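Local coordinates for type VI immunity protein Atu4351 (Agrobacterium fabrum, PDB 6ITW) that probably shields the bacterium that makes it from its own type VI secretion effector, acting as the antitoxin of an effector-immunity pair, at residues Lys77-Val82 against Arg117-Glu122; Ile107-His112 against Ser195-Ala200; Lys160-Leu165 against Gln169-Lys174. One frame throughout, in Å; residues are numbered along the deposited sequence.

Contact 1 (Lys77-Val82 against Arg117-Glu122); sequences KQLNPV and RGLFKE
Leu119 reaches across to Gln78 and Leu79 with both of its methyls. CD2 sits over the flat of the Gln78 carboxamide: Leu119 CD2 is 3.5 Å from Gln78 CD and 3.7 Å from Gln78 NE2, and it lies almost straight above the amide carbon, which identifies contact with a face and not an edge. The other methyl meets the isobutyl end of Leu79, where Leu119 CD1 is 4.0 Å from Leu79 CG, and it also borders the amide oxygen, Gln78 OE1. No hydrogen bond joins the segments. Leu119 makes this double contact with chi1 at -98°, well off a staggered position, while Gln78 runs out extended beyond CG (chi2 -172°), which carries the amide out beneath the Leu119 methyl, the two side chains crossing at a slant.

Second-shell residues border all three side chains. Arg220, on the outermost strand 218-221, hydrogen-bonds Gln78 OE1 and thereby restrains the rotation of the amide on which Leu119 rests. Leu79 is backed by Val114 and Cys116 of strand 113-116, and its N is held by Asp76 OD2; Leu119 also touches Leu208. On its own segment, Leu119 CB stands 3.8 Å above the plane of the Phe120 ring, and Arg117 O accepts from both Phe120 N and Lys121 N, which curls the backbone. Beyond Leu79, Asn80 OD1 takes the Val82 N-H at 3.1 Å, an Asx turn at the start of the 3-10 segment. The contact thus joins two loops at strand ends of the eight-stranded mixed sheet: one leading into strand 84-90, within the GAD-like domain, the other leaving strand 113-116.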
loop_
_atom_site.group_PDB
_atom_site.type_symbol
_atom_site.label_atom_id
_atom_site.label_comp_id
_atom_site.label_asym_id
_atom_site.label_seq_id
_atom_site.Cartn_x
_atom_site.Cartn_y
_atom_site.Cartn_z
ATOM N N LYS A 77 6.348 -12.672 -12.957
ATOM C CA LYS A 77 6.276 -12.413 -14.395
ATOM C C LYS A 77 5.218 -11.372 -14.732
ATOM O O LYS A 77 5.437 -10.517 -15.599
ATOM C CB LYS A 77 5.979 -13.704 -15.157
ATOM C CG LYS A 77 6.859 -14.893 -14.764
ATOM C CD LYS A 77 8.355 -14.629 -15.002
ATOM C CE LYS A 77 9.175 -15.873 -14.650
ATOM N NZ LYS A 77 10.644 -15.631 -14.663
ATOM N N GLN A 78 4.067 -11.432 -14.070
ATOM C CA GLN A 78 2.973 -10.510 -14.355
ATOM C C GLN A 78 3.083 -9.182 -13.607
ATOM O O GLN A 78 2.835 -8.121 -14.193
ATOM C CB GLN A 78 1.653 -11.176 -14.015
ATOM C CG GLN A 78 1.473 -12.512 -14.686
ATOM C CD GLN A 78 0.085 -13.045 -14.483
ATOM O OE1 GLN A 78 -0.330 -13.319 -13.351
ATOM N NE2 GLN A 78 -0.661 -13.177 -15.575
ATOM N N LEU A 79 3.420 -9.212 -12.316
ATOM C CA LEU A 79 3.582 -7.993 -11.520
ATOM C C LEU A 79 5.073 -7.749 -11.330
ATOM O O LEU A 79 5.648 -7.981 -10.264
ATOM C CB LEU A 79 2.857 -8.114 -10.186
ATOM C CG LEU A 79 1.358 -8.309 -10.321
ATOM C CD1 LEU A 79 0.736 -8.393 -8.930
ATOM C CD2 LEU A 79 0.759 -7.180 -11.176
ATOM N N ASN A 80 5.696 -7.264 -12.384
ATOM C CA ASN A 80 7.139 -7.091 -12.397
ATOM C C ASN A 80 7.544 -5.934 -11.485
ATOM O O ASN A 80 7.094 -4.800 -11.700
ATOM C CB ASN A 80 7.567 -6.860 -13.847
ATOM C CG ASN A 80 9.001 -6.415 -13.989
ATOM O OD1 ASN A 80 9.843 -6.608 -13.103
ATOM N ND2 ASN A 80 9.292 -5.805 -15.127
ATOM N N PRO A 81 8.396 -6.160 -10.482
ATOM C CA PRO A 81 8.761 -5.057 -9.569
ATOM C C PRO A 81 9.260 -3.812 -10.287
ATOM O O PRO A 81 8.974 -2.691 -9.839
ATOM C CB PRO A 81 9.862 -5.659 -8.681
ATOM C CG PRO A 81 9.948 -7.112 -9.016
ATOM C CD PRO A 81 9.184 -7.386 -10.268
ATOM N N VAL A 82 9.974 -3.980 -11.408
ATOM C CA VAL A 82 10.526 -2.842 -12.148
ATOM C C VAL A 82 9.428 -1.929 -12.674
ATOM O O VAL A 82 9.670 -0.743 -12.911
ATOM C CB VAL A 82 11.441 -3.339 -13.303
ATOM C CG1 VAL A 82 12.032 -2.171 -14.085
ATOM C CG2 VAL A 82 12.585 -4.203 -12.766
ATOM N N ARG A 117 -6.826 -6.152 -9.434
ATOM C CA ARG A 117 -8.089 -6.263 -10.155
ATOM C C ARG A 117 -7.881 -6.323 -11.664
ATOM O O ARG A 117 -8.643 -6.976 -12.378
ATOM C CB ARG A 117 -9.012 -5.095 -9.799
ATOM C CG ARG A 117 -9.373 -5.017 -8.325
ATOM C CD ARG A 117 -10.870 -4.830 -8.133
ATOM N NE ARG A 117 -11.267 -4.978 -6.736
ATOM C CZ ARG A 117 -12.327 -4.387 -6.194
ATOM N NH1 ARG A 117 -13.102 -3.604 -6.933
ATOM N NH2 ARG A 117 -12.613 -4.578 -4.913
ATOM N N GLY A 118 -6.849 -5.639 -12.147
ATOM C CA GLY A 118 -6.549 -5.617 -13.574
ATOM C C GLY A 118 -5.865 -6.866 -14.098
ATOM O O GLY A 118 -5.843 -7.076 -15.313
ATOM N N LEU A 119 -5.282 -7.686 -13.214
ATOM C CA LEU A 119 -4.820 -9.010 -13.627
ATOM C C LEU A 119 -5.978 -9.925 -14.000
ATOM O O LEU A 119 -5.795 -10.852 -14.794
ATOM C CB LEU A 119 -4.012 -9.678 -12.513
ATOM C CG LEU A 119 -2.493 -9.610 -12.555
ATOM C CD1 LEU A 119 -1.915 -10.302 -11.327
ATOM C CD2 LEU A 119 -1.961 -10.238 -13.833
ATOM N N PHE A 120 -7.168 -9.699 -13.434
ATOM C CA PHE A 120 -8.261 -10.657 -13.516
ATOM C C PHE A 120 -9.503 -10.149 -14.246
ATOM O O PHE A 120 -10.288 -10.969 -14.729
ATOM C CB PHE A 120 -8.640 -11.130 -12.099
ATOM C CG PHE A 120 -7.483 -11.715 -11.353
ATOM C CD1 PHE A 120 -6.981 -12.964 -11.695
ATOM C CD2 PHE A 120 -6.859 -11.008 -10.342
ATOM C CE1 PHE A 120 -5.887 -13.504 -11.021
ATOM C CE2 PHE A 120 -5.759 -11.539 -9.664
ATOM C CZ PHE A 120 -5.276 -12.783 -10.005
ATOM N N LYS A 121 -9.717 -8.842 -14.323
ATOM C CA LYS A 121 -10.674 -8.257 -15.250
ATOM C C LYS A 121 -9.941 -7.162 -16.008
ATOM O O LYS A 121 -9.228 -6.354 -15.401
ATOM C CB LYS A 121 -11.919 -7.722 -14.529
ATOM C CG LYS A 121 -12.128 -6.211 -14.597
ATOM C CD LYS A 121 -13.450 -5.811 -13.939
ATOM C CE LYS A 121 -13.483 -4.331 -13.554
ATOM N NZ LYS A 121 -14.794 -3.939 -12.943
ATOM N N GLU A 122 -10.066 -7.173 -17.332
ATOM C CA GLU A 122 -9.276 -6.272 -18.160
ATOM C C GLU A 122 -9.771 -4.839 -18.014
ATOM O O GLU A 122 -10.977 -4.583 -17.977
ATOM C CB GLU A 122 -9.341 -6.706 -19.617
ATOM C CG GLU A 122 -8.200 -6.202 -20.465
ATOM C CD GLU A 122 -8.222 -6.810 -21.856
ATOM O OE1 GLU A 122 -9.331 -7.134 -22.342
ATOM O OE2 GLU A 122 -7.132 -6.975 -22.455
#

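Contact 2 (Ile107-His112 against Ser195-Ala200); sequences INILLH and SAMTIA
The carbonyl of Ala200 comes unusually close to the His112 ring without forming a hydrogen bond. Ala200 O is 3.0 Å from His112 CE1 and 3.1 Å from His112 NE2, almost equally distant from the two atoms, and it approaches obliquely, at an angle too poor for NE2 to count as a bonding partner. The ring is positioned by other groups: ND1 is hydrogen-bonded to Pro205 O, and the imidazole stacks with Phe206. The His112 backbone is also distinctive, with phi at 64°, the left-handed region that lets the chain turn here.

Beside this polar approach lies a tight methyl-to-methyl contact. Ile109 CG2 is 3.5 Å from Ala200 CB, and the small alanine allows the CA atoms of the two residues to come within 6.5 Å. The branch that does the touching is CG2, set anti to the backbone N by a chi1 of -74°, whereas CG1 lies beside that N and meets the selenomethionine at position 197 more loosely, Ile109 CG1 being 4.5 Å from Met197 CG.

In the fold, this is a helix packed on the turn of a beta-hairpin. Strands 103-108 and 113-116 are antiparallel neighbours in the large mixed sheet, and the last turn of helix 193-200 lies against the connection between them, bringing the Tdi1 C-terminal family region onto the GAD-like one. Ile68 of helix 66-73 touches both Ile109 and Met197 and extends the apolar patch.

The connection is shaped from within by an Asx motif: Asn108 OD1 accepts the Leu111 N-H at 2.9 Å, with the donor standing above the carbonyl plane. A weak backbone bond from His112 N to Asn108 O spans the same turn.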
loop_
_atom_site.group_PDB
_atom_site.type_symbol
_atom_site.label_atom_id
_atom_site.label_comp_id
_atom_site.label_asym_id
_atom_site.label_seq_id
_atom_site.Cartn_x
_atom_site.Cartn_y
_atom_site.Cartn_z
ATOM N N ILE A 107 -0.310 -4.407 -1.784
ATOM C CA ILE A 107 0.683 -5.321 -1.234
ATOM C C ILE A 107 0.484 -5.329 0.277
ATOM O O ILE A 107 0.896 -4.393 0.976
ATOM C CB ILE A 107 2.115 -4.923 -1.607
ATOM C CG1 ILE A 107 2.270 -4.793 -3.128
ATOM C CG2 ILE A 107 3.083 -5.952 -1.096
ATOM C CD1 ILE A 107 3.722 -4.456 -3.565
ATOM N N ASN A 108 -0.154 -6.384 0.785
ATOM C CA ASN A 108 -0.467 -6.500 2.206
ATOM C C ASN A 108 0.749 -7.106 2.899
ATOM O O ASN A 108 0.944 -8.326 2.898
ATOM C CB ASN A 108 -1.728 -7.332 2.406
ATOM C CG ASN A 108 -2.164 -7.391 3.852
ATOM O OD1 ASN A 108 -1.336 -7.336 4.767
ATOM N ND2 ASN A 108 -3.472 -7.513 4.075
ATOM N N ILE A 109 1.564 -6.230 3.503
ATOM C CA ILE A 109 2.834 -6.621 4.119
ATOM C C ILE A 109 2.602 -7.460 5.374
ATOM O O ILE A 109 3.367 -8.391 5.668
ATOM C CB ILE A 109 3.648 -5.356 4.447
ATOM C CG1 ILE A 109 4.235 -4.752 3.178
ATOM C CG2 ILE A 109 4.724 -5.660 5.504
ATOM C CD1 ILE A 109 5.396 -5.522 2.628
ATOM N N LEU A 110 1.583 -7.109 6.160
ATOM C CA LEU A 110 1.318 -7.810 7.415
ATOM C C LEU A 110 0.926 -9.268 7.164
ATOM O O LEU A 110 1.440 -10.177 7.820
ATOM C CB LEU A 110 0.208 -7.079 8.182
ATOM C CG LEU A 110 -0.196 -7.588 9.573
ATOM C CD1 LEU A 110 1.005 -7.584 10.467
ATOM C CD2 LEU A 110 -1.332 -6.758 10.204
ATOM N N LEU A 111 0.034 -9.507 6.202
ATOM C CA LEU A 111 -0.557 -10.818 5.966
ATOM C C LEU A 111 0.076 -11.563 4.796
ATOM O O LEU A 111 -0.285 -12.718 4.558
ATOM C CB LEU A 111 -2.073 -10.675 5.728
ATOM C CG LEU A 111 -2.859 -10.078 6.910
ATOM C CD1 LEU A 111 -4.366 -10.194 6.724
ATOM C CD2 LEU A 111 -2.410 -10.725 8.232
ATOM N N HIS A 112 1.011 -10.932 4.081
ATOM C CA HIS A 112 1.747 -11.535 2.967
ATOM C C HIS A 112 0.824 -11.888 1.804
ATOM O O HIS A 112 0.847 -13.008 1.293
ATOM C CB HIS A 112 2.557 -12.751 3.411
ATOM C CG HIS A 112 3.862 -12.391 4.037
ATOM N ND1 HIS A 112 5.074 -12.704 3.459
ATOM C CD2 HIS A 112 4.149 -11.712 5.172
ATOM C CE1 HIS A 112 6.052 -12.251 4.222
ATOM N NE2 HIS A 112 5.519 -11.640 5.265
ATOM N N SER A 195 12.351 -0.062 7.332
ATOM C CA SER A 195 13.051 -1.146 8.021
ATOM C C SER A 195 12.134 -2.336 8.247
ATOM O O SER A 195 12.486 -3.473 7.913
ATOM C CB SER A 195 13.584 -0.671 9.375
ATOM O OG SER A 195 14.613 0.272 9.193
ATOM N N ALA A 196 10.974 -2.092 8.880
ATOM C CA ALA A 196 10.026 -3.164 9.168
ATOM C C ALA A 196 9.590 -3.866 7.884
ATOM O O ALA A 196 9.564 -5.100 7.821
ATOM C CB ALA A 196 8.819 -2.600 9.922
HETATM N N MSE A 197 9.273 -3.096 6.840
HETATM C CA MSE A 197 8.844 -3.693 5.575
HETATM C C MSE A 197 9.976 -4.472 4.934
HETATM O O MSE A 197 9.737 -5.472 4.261
HETATM C CB MSE A 197 8.340 -2.632 4.595
HETATM C CG MSE A 197 7.079 -1.877 5.044
HETATM SE SE MSE A 197 6.820 -0.405 3.807
HETATM C CE MSE A 197 4.964 0.017 4.301
ATOM N N THR A 198 11.216 -4.015 5.139
ATOM C CA THR A 198 12.351 -4.759 4.607
ATOM C C THR A 198 12.439 -6.146 5.239
ATOM O O THR A 198 12.750 -7.128 4.557
ATOM C CB THR A 198 13.641 -3.968 4.811
ATOM O OG1 THR A 198 13.556 -2.735 4.082
ATOM C CG2 THR A 198 14.853 -4.754 4.313
ATOM N N ILE A 199 12.124 -6.257 6.532
ATOM C CA ILE A 199 12.149 -7.559 7.183
ATOM C C ILE A 199 10.978 -8.406 6.709
ATOM O O ILE A 199 11.145 -9.560 6.291
ATOM C CB ILE A 199 12.127 -7.393 8.710
ATOM C CG1 ILE A 199 13.439 -6.770 9.191
ATOM C CG2 ILE A 199 11.819 -8.741 9.405
ATOM C CD1 ILE A 199 13.374 -6.283 10.613
ATOM N N ALA A 200 9.773 -7.840 6.784
ATOM C CA ALA A 200 8.566 -8.588 6.462
ATOM C C ALA A 200 8.594 -9.109 5.032
ATOM O O ALA A 200 8.229 -10.260 4.777
ATOM C CB ALA A 200 7.352 -7.696 6.693
#

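Contact 3 (Lys160-Leu165 against Gln169-Lys174); sequences KNLGKL and QIYSPK
Leu165 packs its whole side chain against strand 169-173 and the Tyr171 ring. Starting at the root, Leu165 CB is 4.2 Å from Gln169 O, a marginal contact with the strand backbone. CG, anti to the carbonyl carbon (chi1 -69°), stands near the phenolic end of the ring, with Leu165 CG 3.6 Å from Tyr171 CZ. CD1 faces the strand backbone, where Leu165 CD1 lies 3.7 Å from Gln169 O, and it also borders the ring at Tyr171 CE2. CD2 settles over the ring face: it is 3.8 Å from the Tyr171 centroid and 24° off the ring normal, a CH-pi contact displaced somewhat toward the rim. The same methyl also touches the peptide before the tyrosine, Leu165 CD2 being 3.5 Å from Ile170 C.

Leu162, the last residue of helix 155-162, runs past the tyrosine in the opposite direction and reaches the ring obliquely with CD1. Phe155 and Leu158 of that helix also touch Tyr171, so the aromatic group is packed between the helix and the turn that follows it.

The hydroxyl bonds to the backbone of that turn. Tyr171 OH donates to Gly163 O at 2.8 Å, with the acceptor in the ring plane at its edge and the donor tilted 24° from the carbonyl plane. Gly163, with its positive phi, ends the helical run, and the chain then turns back toward the strand. A water donates to Tyr171 OH at 2.8 Å and accepts from Leu165 N. Apolar packing over the ring together with two hydrogen bonds at the phenol oxygen suggests that the ring is held in place and its hydroxyl in direction, tying the turn to the strand, with the polar atom satisfied as donor and as acceptor.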
loop_
_atom_site.group_PDB
_atom_site.type_symbol
_atom_site.label_atom_id
_atom_site.label_comp_id
_atom_site.label_asym_id
_atom_site.label_seq_id
_atom_site.Cartn_x
_atom_site.Cartn_y
_atom_site.Cartn_z
ATOM N N LYS A 160 -5.133 5.888 19.775
ATOM C CA LYS A 160 -5.229 6.363 21.157
ATOM C C LYS A 160 -4.059 5.891 22.019
ATOM O O LYS A 160 -3.435 6.693 22.718
ATOM C CB LYS A 160 -6.551 5.920 21.773
ATOM C CG LYS A 160 -6.579 6.058 23.293
ATOM C CD LYS A 160 -7.935 5.703 23.857
ATOM C CE LYS A 160 -7.881 5.532 25.367
ATOM N NZ LYS A 160 -9.202 5.042 25.872
ATOM N N ASN A 161 -3.746 4.594 22.007
ATOM C CA ASN A 161 -2.757 4.096 22.969
ATOM C C ASN A 161 -1.307 4.243 22.523
ATOM O O ASN A 161 -0.414 4.257 23.383
ATOM C CB ASN A 161 -3.027 2.625 23.303
ATOM C CG ASN A 161 -4.423 2.405 23.881
ATOM O OD1 ASN A 161 -5.205 1.617 23.349
ATOM N ND2 ASN A 161 -4.744 3.115 24.965
ATOM N N LEU A 162 -1.021 4.317 21.218
ATOM C CA LEU A 162 0.358 4.506 20.791
ATOM C C LEU A 162 0.638 5.903 20.254
ATOM O O LEU A 162 1.811 6.257 20.091
ATOM C CB LEU A 162 0.746 3.463 19.731
ATOM C CG LEU A 162 0.643 1.994 20.172
ATOM C CD1 LEU A 162 0.800 1.068 18.974
ATOM C CD2 LEU A 162 1.677 1.661 21.238
ATOM N N GLY A 163 -0.392 6.705 19.997
ATOM C CA GLY A 163 -0.220 8.008 19.396
ATOM C C GLY A 163 -0.208 7.939 17.881
ATOM O O GLY A 163 -0.192 6.871 17.267
ATOM N N LYS A 164 -0.206 9.118 17.269
ATOM C CA LYS A 164 -0.279 9.226 15.818
ATOM C C LYS A 164 1.029 8.785 15.169
ATOM O O LYS A 164 2.121 9.060 15.677
ATOM C CB LYS A 164 -0.598 10.667 15.429
ATOM C CG LYS A 164 -0.857 10.887 13.959
ATOM C CD LYS A 164 -1.634 12.171 13.734
ATOM C CE LYS A 164 -0.825 13.404 14.084
ATOM N NZ LYS A 164 -1.712 14.600 13.975
ATOM N N LEU A 165 0.922 8.105 14.031
ATOM C CA LEU A 165 2.131 7.760 13.293
ATOM C C LEU A 165 2.775 9.019 12.710
ATOM O O LEU A 165 2.087 9.914 12.202
ATOM C CB LEU A 165 1.822 6.760 12.170
ATOM C CG LEU A 165 1.421 5.330 12.553
ATOM C CD1 LEU A 165 0.839 4.625 11.341
ATOM C CD2 LEU A 165 2.599 4.542 13.153
ATOM N N GLN A 169 6.424 5.926 9.372
ATOM C CA GLN A 169 6.213 4.829 10.313
ATOM C C GLN A 169 4.911 4.087 10.037
ATOM O O GLN A 169 4.014 4.603 9.367
ATOM C CB GLN A 169 6.143 5.312 11.752
ATOM C CG GLN A 169 7.344 6.029 12.261
ATOM C CD GLN A 169 7.071 6.523 13.662
ATOM O OE1 GLN A 169 5.986 7.067 13.940
ATOM N NE2 GLN A 169 8.022 6.295 14.565
ATOM N N ILE A 170 4.810 2.871 10.600
ATOM C CA ILE A 170 3.590 2.061 10.595
ATOM C C ILE A 170 3.459 1.388 11.960
ATOM O O ILE A 170 4.409 1.329 12.740
ATOM C CB ILE A 170 3.580 0.980 9.484
ATOM C CG1 ILE A 170 4.795 0.058 9.624
ATOM C CG2 ILE A 170 3.556 1.597 8.087
ATOM C CD1 ILE A 170 4.765 -1.180 8.678
ATOM N N TYR A 171 2.262 0.864 12.243
ATOM C CA TYR A 171 2.065 -0.050 13.369
ATOM C C TYR A 171 2.415 -1.463 12.919
ATOM O O TYR A 171 1.930 -1.930 11.885
ATOM C CB TYR A 171 0.626 -0.025 13.885
ATOM C CG TYR A 171 0.130 1.349 14.285
ATOM C CD1 TYR A 171 0.813 2.110 15.232
ATOM C CD2 TYR A 171 -1.031 1.883 13.720
ATOM C CE1 TYR A 171 0.351 3.367 15.607
ATOM C CE2 TYR A 171 -1.510 3.148 14.095
ATOM C CZ TYR A 171 -0.809 3.878 15.041
ATOM O OH TYR A 171 -1.266 5.122 15.409
ATOM N N SER A 172 3.245 -2.137 13.702
ATOM C CA SER A 172 3.806 -3.424 13.354
ATOM C C SER A 172 3.830 -4.309 14.594
ATOM O O SER A 172 4.057 -3.818 15.708
ATOM C CB SER A 172 5.235 -3.253 12.809
ATOM O OG SER A 172 5.799 -4.488 12.370
ATOM N N PRO A 173 3.624 -5.613 14.436
ATOM C CA PRO A 173 3.685 -6.487 15.610
ATOM C C PRO A 173 5.118 -6.610 16.103
ATOM O O PRO A 173 6.064 -6.726 15.321
ATOM C CB PRO A 173 3.125 -7.827 15.104
ATOM C CG PRO A 173 3.331 -7.801 13.622
ATOM C CD PRO A 173 3.371 -6.352 13.186
ATOM N N LYS A 174 5.267 -6.523 17.425
ATOM C CA LYS A 174 6.569 -6.707 18.049
ATOM C C LYS A 174 7.072 -8.130 17.825
ATOM O O LYS A 174 8.174 -8.336 17.312
ATOM C CB LYS A 174 6.464 -6.395 19.547
ATOM C CG LYS A 174 7.764 -6.607 20.325
ATOM C CD LYS A 174 7.508 -7.214 21.708
ATOM C CE LYS A 174 8.317 -6.534 22.819
ATOM N NZ LYS A 174 9.769 -6.416 22.484
HETATM O O HOH W 1 -1.624 6.772 13.137
#

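How the contacts relate
None of the three is wholly core. Measured centre to centre, contact 2 lies nearest the middle of the chain, at about 10 Å, against about 15 Å for contact 1 and about 17 Å for contact 3, these two on opposite sides of it. Contacts 1 and 2 both involve chain flanking strand 113-116, at its two ends, without touching. Contacts 2 and 3 do touch, Leu110 CD1 lying 3.8 Å from Pro173 CD, and the helix of contact 2 follows the strand paired with 169-173. Direct hydrogen bonding across the segments occurs only in contact 3, a local connection; contacts 1 and 2, distant in sequence, rest on packing, with one non-bonded carbonyl-to-ring approach in contact 2.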